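Local coordinates for protein HcgC (Methanococcus maripaludis S2, PDB 5O4H) that probably acts as an S-adenosylmethionine-dependent methyltransferase in biosynthesis of the FeGP cofactor, at residues 110-115 with 132-137. Residues are numbered along the deposited sequence; the frame is centred on the assembly and turned at random.
With SAH (S-adenosyl-L-homocysteine), chain Q.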
ATOM      1  N   ILE C 110      27.755  -2.444 -25.913  1.00 25.83           N
ATOM      2  CA  ILE C 110      26.720  -2.541 -24.885  1.00 25.09           C
ATOM      3  C   ILE C 110      26.649  -1.223 -24.147  1.00 27.39           C
ATOM      4  O   ILE C 110      27.638  -0.812 -23.539  1.00 27.23           O
ATOM      5  CB  ILE C 110      26.927  -3.725 -23.915  1.00 26.80           C
ATOM      6  CG1 ILE C 110      27.037  -5.033 -24.713  1.00 29.97           C
ATOM      7  CG2 ILE C 110      25.770  -3.791 -22.886  1.00 26.30           C
ATOM      8  CD1 ILE C 110      27.116  -6.264 -23.894  1.00 33.43           C
ATOM      9  N   ASP C 111      25.491  -0.543 -24.197  1.00 24.45           N
ATOM     10  CA  ASP C 111      25.313   0.732 -23.506  1.00 22.00           C
ATOM     11  C   ASP C 111      24.474   0.507 -22.243  1.00 25.91           C
ATOM     12  O   ASP C 111      23.292   0.215 -22.359  1.00 25.63           O
ATOM     13  CB  ASP C 111      24.615   1.771 -24.403  1.00 21.17           C
ATOM     14  CG  ASP C 111      24.200   2.977 -23.590  1.00 30.26           C
ATOM     15  OD1 ASP C 111      24.943   3.331 -22.652  1.00 28.49           O
ATOM     16  OD2 ASP C 111      23.070   3.494 -23.809  1.00 29.44           O
ATOM     17  N   LEU C 112      25.074   0.650 -21.073  1.00 21.94           N
ATOM     18  CA  LEU C 112      24.393   0.476 -19.787  1.00 23.29           C
ATOM     19  C   LEU C 112      24.282   1.817 -19.026  1.00 26.04           C
ATOM     20  O   LEU C 112      23.995   1.811 -17.841  1.00 24.83           O
ATOM     21  CB  LEU C 112      25.211  -0.491 -18.930  1.00 22.68           C
ATOM     22  CG  LEU C 112      25.563  -1.839 -19.552  1.00 25.24           C
ATOM     23  CD1 LEU C 112      26.488  -2.599 -18.653  1.00 24.86           C
ATOM     24  CD2 LEU C 112      24.318  -2.639 -19.816  1.00 26.25           C
ATOM     25  N   THR C 113      24.501   2.940 -19.696  1.00 24.26           N
ATOM     26  CA  THR C 113      24.500   4.246 -19.054  1.00 23.61           C
ATOM     27  C   THR C 113      23.152   4.774 -18.642  1.00 28.40           C
ATOM     28  O   THR C 113      23.094   5.562 -17.701  1.00 25.35           O
ATOM     29  CB  THR C 113      25.250   5.235 -19.892  1.00 24.00           C
ATOM     30  OG1 THR C 113      24.562   5.456 -21.113  1.00 24.75           O
ATOM     31  CG2 THR C 113      26.676   4.788 -20.125  1.00 23.06           C
ATOM     32  N   GLY C 114      22.089   4.372 -19.293  1.00 24.73           N
ATOM     33  CA  GLY C 114      20.787   4.855 -18.884  1.00 24.06           C
ATOM     34  C   GLY C 114      20.535   6.336 -19.088  1.00 24.84           C
ATOM     35  O   GLY C 114      21.082   6.956 -20.004  1.00 26.32           O
ATOM     36  N   ILE C 115      19.715   6.898 -18.212  1.00 22.87           N
ATOM     37  CA  ILE C 115      19.295   8.307 -18.267  1.00 21.37           C
ATOM     38  C   ILE C 115      20.446   9.272 -18.246  1.00 25.28           C
ATOM     39  O   ILE C 115      21.281   9.212 -17.365  1.00 25.59           O
ATOM     40  CB  ILE C 115      18.246   8.666 -17.188  1.00 24.41           C
ATOM     41  CG1 ILE C 115      16.965   7.807 -17.317  1.00 24.72           C
ATOM     42  CG2 ILE C 115      17.877  10.160 -17.281  1.00 26.82           C
ATOM     43  CD1 ILE C 115      16.250   7.639 -16.018  1.00 36.75           C
ATOM     44  N   ILE C 132      23.588  -3.631 -27.967  1.00 26.16           N
ATOM     45  CA  ILE C 132      22.622  -3.843 -26.891  1.00 24.38           C
ATOM     46  C   ILE C 132      22.553  -2.532 -26.127  1.00 26.31           C
ATOM     47  O   ILE C 132      23.584  -2.008 -25.721  1.00 25.06           O
ATOM     48  CB  ILE C 132      22.953  -4.989 -25.902  1.00 25.85           C
ATOM     49  CG1 ILE C 132      23.098  -6.332 -26.629  1.00 26.98           C
ATOM     50  CG2 ILE C 132      21.874  -5.091 -24.765  1.00 24.24           C
ATOM     51  CD1 ILE C 132      23.661  -7.408 -25.761  1.00 28.46           C
ATOM     52  N   VAL C 133      21.348  -2.004 -25.917  1.00 23.02           N
ATOM     53  CA  VAL C 133      21.182  -0.759 -25.169  1.00 20.80           C
ATOM     54  C   VAL C 133      20.295  -1.103 -23.983  1.00 23.77           C
ATOM     55  O   VAL C 133      19.243  -1.687 -24.173  1.00 23.37           O
ATOM     56  CB  VAL C 133      20.556   0.375 -26.015  1.00 25.22           C
ATOM     57  CG1 VAL C 133      20.292   1.617 -25.160  1.00 25.01           C
ATOM     58  CG2 VAL C 133      21.466   0.744 -27.182  1.00 25.86           C
ATOM     59  N   GLU C 134      20.698  -0.732 -22.774  1.00 22.32           N
ATOM     60  CA  GLU C 134      19.872  -0.994 -21.605  1.00 19.52           C
ATOM     61  C   GLU C 134      18.811   0.073 -21.527  1.00 22.18           C
ATOM     62  O   GLU C 134      19.109   1.271 -21.587  1.00 20.98           O
ATOM     63  CB  GLU C 134      20.674  -1.000 -20.295  1.00 20.85           C
ATOM     64  CG  GLU C 134      19.838  -1.385 -19.093  1.00 24.17           C
ATOM     65  CD  GLU C 134      20.566  -1.727 -17.812  1.00 38.48           C
ATOM     66  OE1 GLU C 134      21.758  -1.362 -17.692  1.00 32.25           O
ATOM     67  OE2 GLU C 134      19.914  -2.279 -16.890  1.00 31.24           O
ATOM     68  N   ASP C 135      17.568  -0.364 -21.382  1.00 22.70           N
ATOM     69  CA  ASP C 135      16.433   0.517 -21.255  1.00 21.05           C
ATOM     70  C   ASP C 135      16.337   0.857 -19.764  1.00 25.22           C
ATOM     71  O   ASP C 135      16.078  -0.044 -18.967  1.00 26.42           O
ATOM     72  CB  ASP C 135      15.163  -0.198 -21.745  1.00 22.72           C
ATOM     73  CG  ASP C 135      13.900   0.591 -21.604  1.00 33.20           C
ATOM     74  OD1 ASP C 135      13.978   1.760 -21.165  1.00 29.62           O
ATOM     75  OD2 ASP C 135      12.831   0.071 -22.017  1.00 29.81           O
ATOM     76  N   PRO C 136      16.539   2.127 -19.360  1.00 21.74           N
ATOM     77  CA  PRO C 136      16.461   2.468 -17.924  1.00 21.23           C
ATOM     78  C   PRO C 136      15.051   2.549 -17.378  1.00 23.90           C
ATOM     79  O   PRO C 136      14.870   2.634 -16.173  1.00 23.95           O
ATOM     80  CB  PRO C 136      17.136   3.834 -17.881  1.00 22.80           C
ATOM     81  CG  PRO C 136      16.779   4.451 -19.185  1.00 27.90           C
ATOM     82  CD  PRO C 136      16.856   3.325 -20.165  1.00 24.15           C
ATOM     83  N   LYS C 137      14.054   2.539 -18.260  1.00 22.11           N
ATOM     84  CA  LYS C 137      12.672   2.647 -17.832  1.00 20.19           C
ATOM     85  C   LYS C 137      12.163   1.400 -17.188  1.00 24.60           C
ATOM     86  O   LYS C 137      12.421   0.293 -17.643  1.00 25.00           O
ATOM     87  CB  LYS C 137      11.767   2.969 -19.016  1.00 23.78           C
ATOM     88  CG  LYS C 137      12.098   4.271 -19.733  1.00 27.76           C
ATOM     89  CD  LYS C 137      11.054   4.640 -20.796  1.00 25.70           C
ATOM     90  CE  LYS C 137      10.811   3.611 -21.871  1.00 30.93           C
ATOM     91  NZ  LYS C 137      12.021   3.298 -22.659  1.00 37.66           N
TER
HETATM   92  N   SAH Q 301      22.333   0.760 -15.829  1.00 25.98           N
HETATM   93  CA  SAH Q 301      23.216   0.712 -14.615  1.00 25.94           C
HETATM   94  CB  SAH Q 301      23.213   2.094 -13.946  1.00 28.97           C
HETATM   95  CG  SAH Q 301      23.881   3.111 -14.853  1.00 28.09           C
HETATM   96  SD  SAH Q 301      24.435   4.535 -13.966  1.00 28.52           S
HETATM   97  C   SAH Q 301      22.717  -0.301 -13.604  1.00 29.59           C
HETATM   98  O   SAH Q 301      21.557  -0.770 -13.722  1.00 28.36           O
HETATM   99  OXT SAH Q 301      23.460  -0.653 -12.666  1.00 30.08           O
HETATM  100  C5' SAH Q 301      25.345   5.376 -15.231  1.00 27.06           C
HETATM  101  C4' SAH Q 301      26.763   4.775 -15.349  1.00 27.63           C
HETATM  102  O4' SAH Q 301      27.303   5.169 -16.616  1.00 23.52           O
HETATM  103  C3' SAH Q 301      27.709   5.406 -14.326  1.00 26.00           C
HETATM  104  O3' SAH Q 301      28.824   4.510 -14.153  1.00 28.45           O
HETATM  105  C2' SAH Q 301      28.168   6.677 -15.053  1.00 26.58           C
HETATM  106  O2' SAH Q 301      29.427   7.179 -14.607  1.00 26.58           O
HETATM  107  C1' SAH Q 301      28.338   6.152 -16.472  1.00 25.87           C
HETATM  108  N9  SAH Q 301      28.114   7.145 -17.544  1.00 24.39           N
HETATM  109  C8  SAH Q 301      27.201   8.145 -17.579  1.00 27.23           C
HETATM  110  N7  SAH Q 301      27.304   8.795 -18.777  1.00 23.85           N
HETATM  111  C5  SAH Q 301      28.251   8.189 -19.503  1.00 26.02           C
HETATM  112  C6  SAH Q 301      28.828   8.360 -20.854  1.00 24.19           C
HETATM  113  N6  SAH Q 301      28.379   9.356 -21.643  1.00 29.89           N
HETATM  114  N1  SAH Q 301      29.798   7.508 -21.250  1.00 27.69           N
HETATM  115  C2  SAH Q 301      30.263   6.514 -20.452  1.00 28.19           C
HETATM  116  N3  SAH Q 301      29.776   6.307 -19.212  1.00 28.60           N
HETATM  117  C4  SAH Q 301      28.789   7.098 -18.694  1.00 26.66           C
HETATM  118  O   HOH W   1      21.177   2.980 -21.778  1.00 24.79           O
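Glu134 and Asp111 both swing their side chains anti to the backbone N (chi1 -175° and 169°), which carries Glu134 across to Leu112 and lays the Asp111 carboxylate beside Val133. Glu134 then continues extended, and its OE1 comes 3.6 Å from Leu112 CD2. The amino N of S-adenosyl-L-homocysteine donates a 2.9 Å hydrogen bond to Glu134 OE1. That same amino group also donates to Leu112 O, so each of the two segments supplies one acceptor; OE2 of Glu134 is salt-bridged to Lys29. Both Asp111 oxygens have partners. OD1 takes Thr113 OG1 on its syn lone pair and, from above the carboxylate plane, Thr113 N, the latter bond closing an Asx turn; Thr113, held this way, sets its CG2 3.4 Å from adenine C4 of the ligand. OD2 lies 3.6 Å from Val133 CG1 and pairs with Arg153. One water, 2.8 Å from Asp111 OD2, bridges it to Glu134 O and Gly114 N, tying the turn to the neighbouring strand. Replacing Asp111 by an alanine would remove both oxygens and is likely to leave Arg153 without this carboxylate and Thr113 OG1 and N without their acceptor, the turn beside the ligand set free to move. Further back the two strands run parallel, held by Asp111 N to Ile132 O and Glu134 N to Asp111 O, both 2.8 Å, and Ile110 and Ile132 lie side by side. Beyond the turn, Ile115 CG1 rests 3.8 Å from Pro136 CG. Strands 108-111 and 130-134, with helix 120-123, form a beta-alpha-beta unit of a Rossmann-like sheet, the ligand sitting at the C-terminal ends of its parallel strands as is usual for that fold.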